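Local coordinates for protein lysine specific cysteine protease (Porphyromonas gingivalis, PDB 3M1H) that cleaves proteins after lysine as a secreted cysteine protease, probably acting as a virulence factor, represented here by one of its calcium-binding, jelly-roll adhesin domains, at residues 73-85 against 166-178. Sequence-based numbering, arbitrary orientation. Where two conformers were deposited one is given.
With CA (calcium ion), chain F.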
ATOM      1  N   LEU A  73       6.440   4.044 -16.096  1.00 13.67           N
ATOM      2  CA  LEU A  73       6.737   2.706 -16.582  1.00 15.94           C
ATOM      3  C   LEU A  73       6.647   2.711 -18.113  1.00 19.88           C
ATOM      4  O   LEU A  73       5.895   3.513 -18.695  1.00 21.54           O
ATOM      5  CB  LEU A  73       5.736   1.718 -16.006  1.00 18.57           C
ATOM      6  CG  LEU A  73       5.576   1.623 -14.478  1.00 17.80           C
ATOM      7  CD1 LEU A  73       4.341   0.807 -14.084  1.00 19.14           C
ATOM      8  CD2 LEU A  73       6.824   1.059 -13.830  1.00 23.63           C
ATOM      9  N   SER A  74       7.405   1.819 -18.758  1.00 19.42           N
ATOM     10  CA  SER A  74       7.225   1.563 -20.181  1.00 21.08           C
ATOM     11  C   SER A  74       6.780   0.116 -20.339  1.00 18.66           C
ATOM     12  O   SER A  74       7.572  -0.812 -20.142  1.00 19.14           O
ATOM     13  CB  SER A  74       8.522   1.826 -20.954  1.00 23.47           C
ATOM     14  OG  SER A  74       8.301   1.539 -22.338  1.00 27.17           O
ATOM     15  N   LEU A  75       5.505  -0.075 -20.660  1.00 18.67           N
ATOM     16  CA  LEU A  75       4.916  -1.383 -20.832  1.00 17.69           C
ATOM     17  C   LEU A  75       4.127  -1.440 -22.153  1.00 20.32           C
ATOM     18  O   LEU A  75       2.888  -1.622 -22.158  1.00 18.90           O
ATOM     19  CB  LEU A  75       4.019  -1.725 -19.643  1.00 19.74           C
ATOM     20  CG  LEU A  75       4.748  -1.767 -18.291  1.00 18.81           C
ATOM     21  CD1 LEU A  75       3.774  -1.811 -17.118  1.00 22.61           C
ATOM     22  CD2 LEU A  75       5.732  -2.953 -18.249  1.00 19.91           C
ATOM     23  N   PRO A  76       4.840  -1.290 -23.264  1.00 21.69           N
ATOM     24  CA  PRO A  76       4.170  -1.181 -24.563  1.00 24.52           C
ATOM     25  C   PRO A  76       3.340  -2.400 -24.945  1.00 24.68           C
ATOM     26  O   PRO A  76       2.350  -2.257 -25.686  1.00 25.93           O
ATOM     27  CB  PRO A  76       5.323  -0.945 -25.532  1.00 26.57           C
ATOM     28  CG  PRO A  76       6.497  -1.465 -24.887  1.00 27.03           C
ATOM     29  CD  PRO A  76       6.300  -1.218 -23.412  1.00 20.88           C
ATOM     30  N   GLY A  77       3.707  -3.569 -24.414  1.00 21.75           N
ATOM     31  CA  GLY A  77       2.932  -4.794 -24.577  1.00 21.69           C
ATOM     32  C   GLY A  77       2.260  -5.322 -23.315  1.00 23.12           C
ATOM     33  O   GLY A  77       1.815  -6.469 -23.261  1.00 23.69           O
ATOM     34  N   GLY A  78       2.159  -4.473 -22.293  1.00 20.63           N
ATOM     35  CA  GLY A  78       1.664  -4.895 -21.006  1.00 19.05           C
ATOM     36  C   GLY A  78       2.742  -5.509 -20.119  1.00 18.49           C
ATOM     37  O   GLY A  78       3.936  -5.567 -20.434  1.00 19.40           O
ATOM     38  N   GLY A  79       2.282  -5.971 -18.974  1.00 17.87           N
ATOM     39  CA  GLY A  79       3.137  -6.548 -17.947  1.00 18.93           C
ATOM     40  C   GLY A  79       2.384  -7.158 -16.791  1.00 16.09           C
ATOM     41  O   GLY A  79       1.151  -7.279 -16.799  1.00 16.40           O
ATOM     42  N   THR A  80       3.146  -7.576 -15.766  1.00 14.91           N
ATOM     43  CA  THR A  80       2.600  -8.263 -14.601  1.00 14.77           C
ATOM     44  C   THR A  80       3.183  -7.628 -13.339  1.00 14.84           C
ATOM     45  O   THR A  80       4.422  -7.487 -13.230  1.00 16.24           O
ATOM     46  CB  THR A  80       2.915  -9.768 -14.571  1.00 16.69           C
ATOM     47  OG1 THR A  80       2.507 -10.337 -15.829  1.00 20.92           O
ATOM     48  CG2 THR A  80       2.192 -10.469 -13.376  1.00 19.58           C
ATOM     49  N   LEU A  81       2.272  -7.262 -12.443  1.00 14.04           N
ATOM     50  CA  LEU A  81       2.605  -6.743 -11.126  1.00 15.58           C
ATOM     51  C   LEU A  81       2.457  -7.853 -10.116  1.00 14.20           C
ATOM     52  O   LEU A  81       1.407  -8.525 -10.076  1.00 14.04           O
ATOM     53  CB  LEU A  81       1.653  -5.597 -10.750  1.00 14.66           C
ATOM     54  CG  LEU A  81       1.611  -5.112  -9.303  1.00 14.21           C
ATOM     55  CD1 LEU A  81       2.889  -4.394  -8.935  1.00 13.07           C
ATOM     56  CD2 LEU A  81       0.396  -4.185  -9.036  1.00 11.55           C
ATOM     57  N   THR A  82       3.461  -8.010  -9.249  1.00 13.48           N
ATOM     58  CA  THR A  82       3.309  -8.754  -8.006  1.00 10.42           C
ATOM     59  C   THR A  82       3.779  -7.906  -6.846  1.00 13.28           C
ATOM     60  O   THR A  82       4.639  -7.039  -6.992  1.00 12.79           O
ATOM     61  CB  THR A  82       4.088 -10.096  -7.972  1.00 14.73           C
ATOM     62  OG1 THR A  82       5.488  -9.841  -8.104  1.00 16.64           O
ATOM     63  CG2 THR A  82       3.675 -11.004  -9.114  1.00 14.11           C
ATOM     64  N   PHE A  83       3.158  -8.146  -5.708  1.00 11.67           N
ATOM     65  CA  PHE A  83       3.474  -7.422  -4.486  1.00 11.65           C
ATOM     66  C   PHE A  83       2.999  -8.218  -3.297  1.00 12.55           C
ATOM     67  O   PHE A  83       2.176  -9.144  -3.439  1.00 12.93           O
ATOM     68  CB  PHE A  83       2.886  -6.000  -4.496  1.00  9.19           C
ATOM     69  CG  PHE A  83       1.368  -5.939  -4.523  1.00  9.55           C
ATOM     70  CD1 PHE A  83       0.641  -5.911  -3.355  1.00 12.10           C
ATOM     71  CD2 PHE A  83       0.692  -5.954  -5.733  1.00 13.13           C
ATOM     72  CE1 PHE A  83      -0.763  -5.857  -3.376  1.00 16.00           C
ATOM     73  CE2 PHE A  83      -0.727  -5.875  -5.751  1.00 12.61           C
ATOM     74  CZ  PHE A  83      -1.423  -5.851  -4.590  1.00 15.12           C
ATOM     75  N   TRP A  84       3.484  -7.830  -2.122  1.00 11.64           N
ATOM     76  CA  TRP A  84       3.079  -8.455  -0.875  1.00 13.30           C
ATOM     77  C   TRP A  84       2.364  -7.450   0.026  1.00 12.10           C
ATOM     78  O   TRP A  84       2.764  -6.261   0.102  1.00 11.83           O
ATOM     79  CB  TRP A  84       4.281  -9.039  -0.162  1.00 12.22           C
ATOM     80  CG  TRP A  84       4.969 -10.154  -0.908  1.00 13.41           C
ATOM     81  CD1 TRP A  84       5.825 -10.045  -1.963  1.00 14.42           C
ATOM     82  CD2 TRP A  84       4.862 -11.544  -0.611  1.00 14.68           C
ATOM     83  NE1 TRP A  84       6.258 -11.309  -2.350  1.00 16.01           N
ATOM     84  CE2 TRP A  84       5.689 -12.234  -1.523  1.00 14.31           C
ATOM     85  CE3 TRP A  84       4.148 -12.268   0.340  1.00 12.60           C
ATOM     86  CZ2 TRP A  84       5.811 -13.622  -1.495  1.00 14.64           C
ATOM     87  CZ3 TRP A  84       4.259 -13.649   0.350  1.00 16.94           C
ATOM     88  CH2 TRP A  84       5.096 -14.300  -0.570  1.00 14.01           C
ATOM     89  N   VAL A  85       1.322  -7.928   0.706  1.00 13.30           N
ATOM     90  CA  VAL A  85       0.468  -7.079   1.528  1.00 12.54           C
ATOM     91  C   VAL A  85       0.161  -7.776   2.830  1.00 11.59           C
ATOM     92  O   VAL A  85       0.029  -9.010   2.853  1.00 12.82           O
ATOM     93  CB  VAL A  85      -0.822  -6.680   0.789  1.00 15.21           C
ATOM     94  CG1 VAL A  85      -1.662  -7.901   0.385  1.00 14.59           C
ATOM     95  CG2 VAL A  85      -1.673  -5.731   1.616  1.00 16.10           C
ATOM     96  N   PHE A 166      -6.098  -0.554  11.767  1.00 15.98           N
ATOM     97  CA  PHE A 166      -4.787  -0.118  12.200  1.00 13.70           C
ATOM     98  C   PHE A 166      -3.943   0.389  11.016  1.00 14.47           C
ATOM     99  O   PHE A 166      -4.140   1.497  10.610  1.00 15.15           O
ATOM    100  CB  PHE A 166      -4.097  -1.183  13.067  1.00 14.74           C
ATOM    101  CG  PHE A 166      -2.893  -0.687  13.802  1.00 13.17           C
ATOM    102  CD1 PHE A 166      -2.977   0.443  14.592  1.00 14.51           C
ATOM    103  CD2 PHE A 166      -1.658  -1.334  13.716  1.00 15.92           C
ATOM    104  CE1 PHE A 166      -1.890   0.903  15.282  1.00 13.84           C
ATOM    105  CE2 PHE A 166      -0.555  -0.877  14.419  1.00 13.80           C
ATOM    106  CZ  PHE A 166      -0.676   0.261  15.212  1.00 15.27           C
ATOM    107  N   TRP A 167      -3.025  -0.409  10.468  1.00 14.81           N
ATOM    108  CA  TRP A 167      -2.272  -0.020   9.263  1.00 12.71           C
ATOM    109  C   TRP A 167      -2.281  -1.172   8.272  1.00 13.45           C
ATOM    110  O   TRP A 167      -2.400  -2.341   8.691  1.00 14.72           O
ATOM    111  CB  TRP A 167      -0.815   0.310   9.583  1.00 11.12           C
ATOM    112  CG  TRP A 167      -0.547   1.478  10.486  1.00 14.76           C
ATOM    113  CD1 TRP A 167      -0.749   1.579  11.828  1.00 13.17           C
ATOM    114  CD2 TRP A 167       0.047   2.700  10.076  1.00 12.28           C
ATOM    115  NE1 TRP A 167      -0.307   2.811  12.300  1.00 12.98           N
ATOM    116  CE2 TRP A 167       0.158   3.526  11.218  1.00 10.73           C
ATOM    117  CE3 TRP A 167       0.468   3.195   8.830  1.00 14.83           C
ATOM    118  CZ2 TRP A 167       0.707   4.798  11.148  1.00 11.73           C
ATOM    119  CZ3 TRP A 167       1.019   4.460   8.769  1.00 16.04           C
ATOM    120  CH2 TRP A 167       1.113   5.249   9.925  1.00 13.46           C
ATOM    121  N   ILE A 168      -2.210  -0.819   6.984  1.00 10.96           N
ATOM    122  CA  ILE A 168      -1.934  -1.739   5.877  1.00 10.96           C
ATOM    123  C   ILE A 168      -0.453  -1.578   5.484  1.00 10.65           C
ATOM    124  O   ILE A 168       0.067  -0.457   5.453  1.00 13.39           O
ATOM    125  CB  ILE A 168      -2.897  -1.561   4.713  1.00 13.20           C
ATOM    126  CG1 ILE A 168      -2.620  -2.626   3.641  1.00 13.86           C
ATOM    127  CG2 ILE A 168      -2.855  -0.174   4.103  1.00 12.39           C
ATOM    128  CD1 ILE A 168      -3.792  -2.727   2.625  1.00 14.62           C
ATOM    129  N   ASN A 169       0.195  -2.699   5.195  1.00 10.49           N
ATOM    130  CA  ASN A 169       1.598  -2.730   4.780  1.00 11.42           C
ATOM    131  C   ASN A 169       1.756  -3.317   3.384  1.00 11.71           C
ATOM    132  O   ASN A 169       1.044  -4.251   3.008  1.00 11.52           O
ATOM    133  CB  ASN A 169       2.408  -3.602   5.707  1.00 10.25           C
ATOM    134  CG  ASN A 169       2.411  -3.164   7.134  1.00 13.07           C
ATOM    135  OD1 ASN A 169       2.454  -1.988   7.429  1.00 13.06           O
ATOM    136  ND2 ASN A 169       2.429  -4.124   8.038  1.00 16.40           N
ATOM    137  N   LEU A 170       2.721  -2.776   2.630  1.00 12.21           N
ATOM    138  CA  LEU A 170       3.059  -3.220   1.297  0.50 11.37           C
ATOM    139  C   LEU A 170       4.577  -3.431   1.230  1.00 11.20           C
ATOM    140  O   LEU A 170       5.327  -2.661   1.854  1.00 12.34           O
ATOM    141  CB  LEU A 170       2.620  -2.132   0.322  0.50 12.53           C
ATOM    142  CG  LEU A 170       3.007  -2.228  -1.144  0.50 10.50           C
ATOM    143  CD1 LEU A 170       2.316  -3.399  -1.841  0.50 11.53           C
ATOM    144  CD2 LEU A 170       2.705  -0.887  -1.848  0.50 11.49           C
ATOM    145  N   ASP A 171       5.010  -4.435   0.483  1.00 11.00           N
ATOM    146  CA  ASP A 171       6.465  -4.656   0.299  1.00  8.65           C
ATOM    147  C   ASP A 171       6.684  -5.420  -0.998  1.00 11.44           C
ATOM    148  O   ASP A 171       5.774  -6.017  -1.584  1.00 11.34           O
ATOM    149  CB  ASP A 171       7.026  -5.381   1.522  1.00 10.54           C
ATOM    150  CG  ASP A 171       8.564  -5.157   1.756  1.00 10.60           C
ATOM    151  OD1 ASP A 171       9.189  -4.477   0.950  1.00 12.42           O
ATOM    152  OD2 ASP A 171       9.057  -5.654   2.814  1.00 12.86           O
ATOM    153  N   ASP A 172       7.941  -5.401  -1.458  1.00 12.20           N
ATOM    154  CA  ASP A 172       8.398  -6.270  -2.545  1.00 12.26           C
ATOM    155  C   ASP A 172       7.506  -6.156  -3.805  1.00 14.07           C
ATOM    156  O   ASP A 172       6.938  -7.132  -4.295  1.00 13.57           O
ATOM    157  CB  ASP A 172       8.556  -7.698  -2.035  1.00 13.44           C
ATOM    158  CG  ASP A 172       9.739  -7.867  -1.092  1.00 17.82           C
ATOM    159  OD1 ASP A 172      10.720  -7.095  -1.217  1.00 15.60           O
ATOM    160  OD2 ASP A 172       9.717  -8.794  -0.270  1.00 22.20           O
ATOM    161  N   VAL A 173       7.413  -4.933  -4.309  1.00 10.79           N
ATOM    162  CA  VAL A 173       6.671  -4.623  -5.534  1.00 11.08           C
ATOM    163  C   VAL A 173       7.551  -4.919  -6.736  1.00 16.31           C
ATOM    164  O   VAL A 173       8.600  -4.320  -6.882  1.00 15.46           O
ATOM    165  CB  VAL A 173       6.254  -3.156  -5.545  1.00 12.99           C
ATOM    166  CG1 VAL A 173       5.538  -2.800  -6.864  1.00 16.27           C
ATOM    167  CG2 VAL A 173       5.351  -2.821  -4.344  1.00 13.97           C
ATOM    168  N   VAL A 174       7.110  -5.824  -7.599  1.00 13.22           N
ATOM    169  CA  VAL A 174       7.861  -6.225  -8.793  1.00 15.52           C
ATOM    170  C   VAL A 174       6.946  -6.119 -10.024  1.00 13.77           C
ATOM    171  O   VAL A 174       5.802  -6.578  -9.970  1.00 15.58           O
ATOM    172  CB  VAL A 174       8.395  -7.659  -8.687  1.00 16.48           C
ATOM    173  CG1 VAL A 174       9.240  -7.995  -9.905  1.00 16.80           C
ATOM    174  CG2 VAL A 174       9.246  -7.851  -7.399  1.00 17.73           C
ATOM    175  N   ILE A 175       7.431  -5.489 -11.094  1.00 13.67           N
ATOM    176  CA  ILE A 175       6.706  -5.372 -12.371  1.00 13.56           C
ATOM    177  C   ILE A 175       7.628  -5.903 -13.460  1.00 16.05           C
ATOM    178  O   ILE A 175       8.793  -5.491 -13.579  1.00 16.74           O
ATOM    179  CB  ILE A 175       6.260  -3.932 -12.685  1.00 14.45           C
ATOM    180  CG1 ILE A 175       5.319  -3.420 -11.580  1.00 16.79           C
ATOM    181  CG2 ILE A 175       5.599  -3.887 -14.100  1.00 15.50           C
ATOM    182  CD1 ILE A 175       4.825  -2.013 -11.766  1.00 15.47           C
ATOM    183  N   THR A 176       7.096  -6.854 -14.221  1.00 16.09           N
ATOM    184  CA  THR A 176       7.814  -7.463 -15.323  1.00 18.13           C
ATOM    185  C   THR A 176       7.088  -7.101 -16.605  1.00 22.98           C
ATOM    186  O   THR A 176       5.872  -6.967 -16.604  1.00 21.27           O
ATOM    187  CB  THR A 176       7.858  -8.998 -15.183  1.00 22.31           C
ATOM    188  OG1 THR A 176       6.530  -9.531 -15.286  1.00 25.44           O
ATOM    189  CG2 THR A 176       8.449  -9.402 -13.838  1.00 18.33           C
ATOM    190  N   SER A 177       7.824  -6.964 -17.693  1.00 21.46           N
ATOM    191  CA  SER A 177       7.188  -6.585 -18.968  1.00 23.68           C
ATOM    192  C   SER A 177       6.860  -7.837 -19.758  1.00 30.83           C
ATOM    193  O   SER A 177       7.451  -8.897 -19.530  1.00 32.70           O
ATOM    194  CB  SER A 177       8.081  -5.651 -19.771  1.00 25.10           C
ATOM    195  OG  SER A 177       9.380  -6.196 -19.883  1.00 26.69           O
ATOM    196  N   GLY A 178       5.905  -7.708 -20.674  1.00 32.34           N
ATOM    197  CA  GLY A 178       5.513  -8.797 -21.564  1.00 36.17           C
ATOM    198  C   GLY A 178       4.035  -9.092 -21.428  1.00 38.93           C
ATOM    199  O   GLY A 178       3.531  -9.266 -20.313  1.00 44.93           O
TER
HETATM  200 CA    CA F2002      11.214  -4.601   2.421  1.00 12.51          CA
HETATM  201  O   HOH W   1       4.757  -9.994 -17.456  1.00 36.22           O
HETATM  202  O   HOH W   2       6.529  -9.584  -5.578  1.00 16.06           O
HETATM  203  O   HOH W   3      12.002  -6.351   1.021  1.00 14.36           O
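Water 1 bridges the two strands, lying 2.8 Å from both Thr80 OG1 and Thr176 OG1 and donating to the former and to Gly178 O; Gln147 is a further partner of Thr80 OG1. The two threonine side chains run side by side, and their backbones form an antiparallel hydrogen-bonded pair, as do those of Thr82 and Val174, where Val174 N reaches Thr82 O at 2.8 Å and 176°, almost straight. A second water links Thr82 OG1 to Asp172 O. Between Thr82 and Trp84 the register slips by one residue at a beta bulge, and pairing resumes with Trp84 and Asp171. Asp172 CB lies 3.6 Å from Trp84 CD1, with the carboxylate plane nearly perpendicular to the indole; His44 both stacks on the indole and hydrogen-bonds Asp172 OD2. On the other side of the sheet, Ile175 CD1 meets Leu73 CD1 at 3.7 Å, the two side chains crossing at about a right angle. Leu81, its CG anti to the backbone N (chi1 166°), sets CD1 against both Val173 CG1 and Ile175 CG1, while Leu170, modelled in two conformers, packs against Phe83. This apolar layer packs on strands 96-102 and 154-160 of the facing sheet. Beside the bulge, Asp171 binds calcium through both carboxylate oxygens, with Asp9, Glu11, Ser46, Ile48 and a water that also donates to Asp172 OD1, tying a metal site to the beta jelly roll of this cleaved adhesin domain.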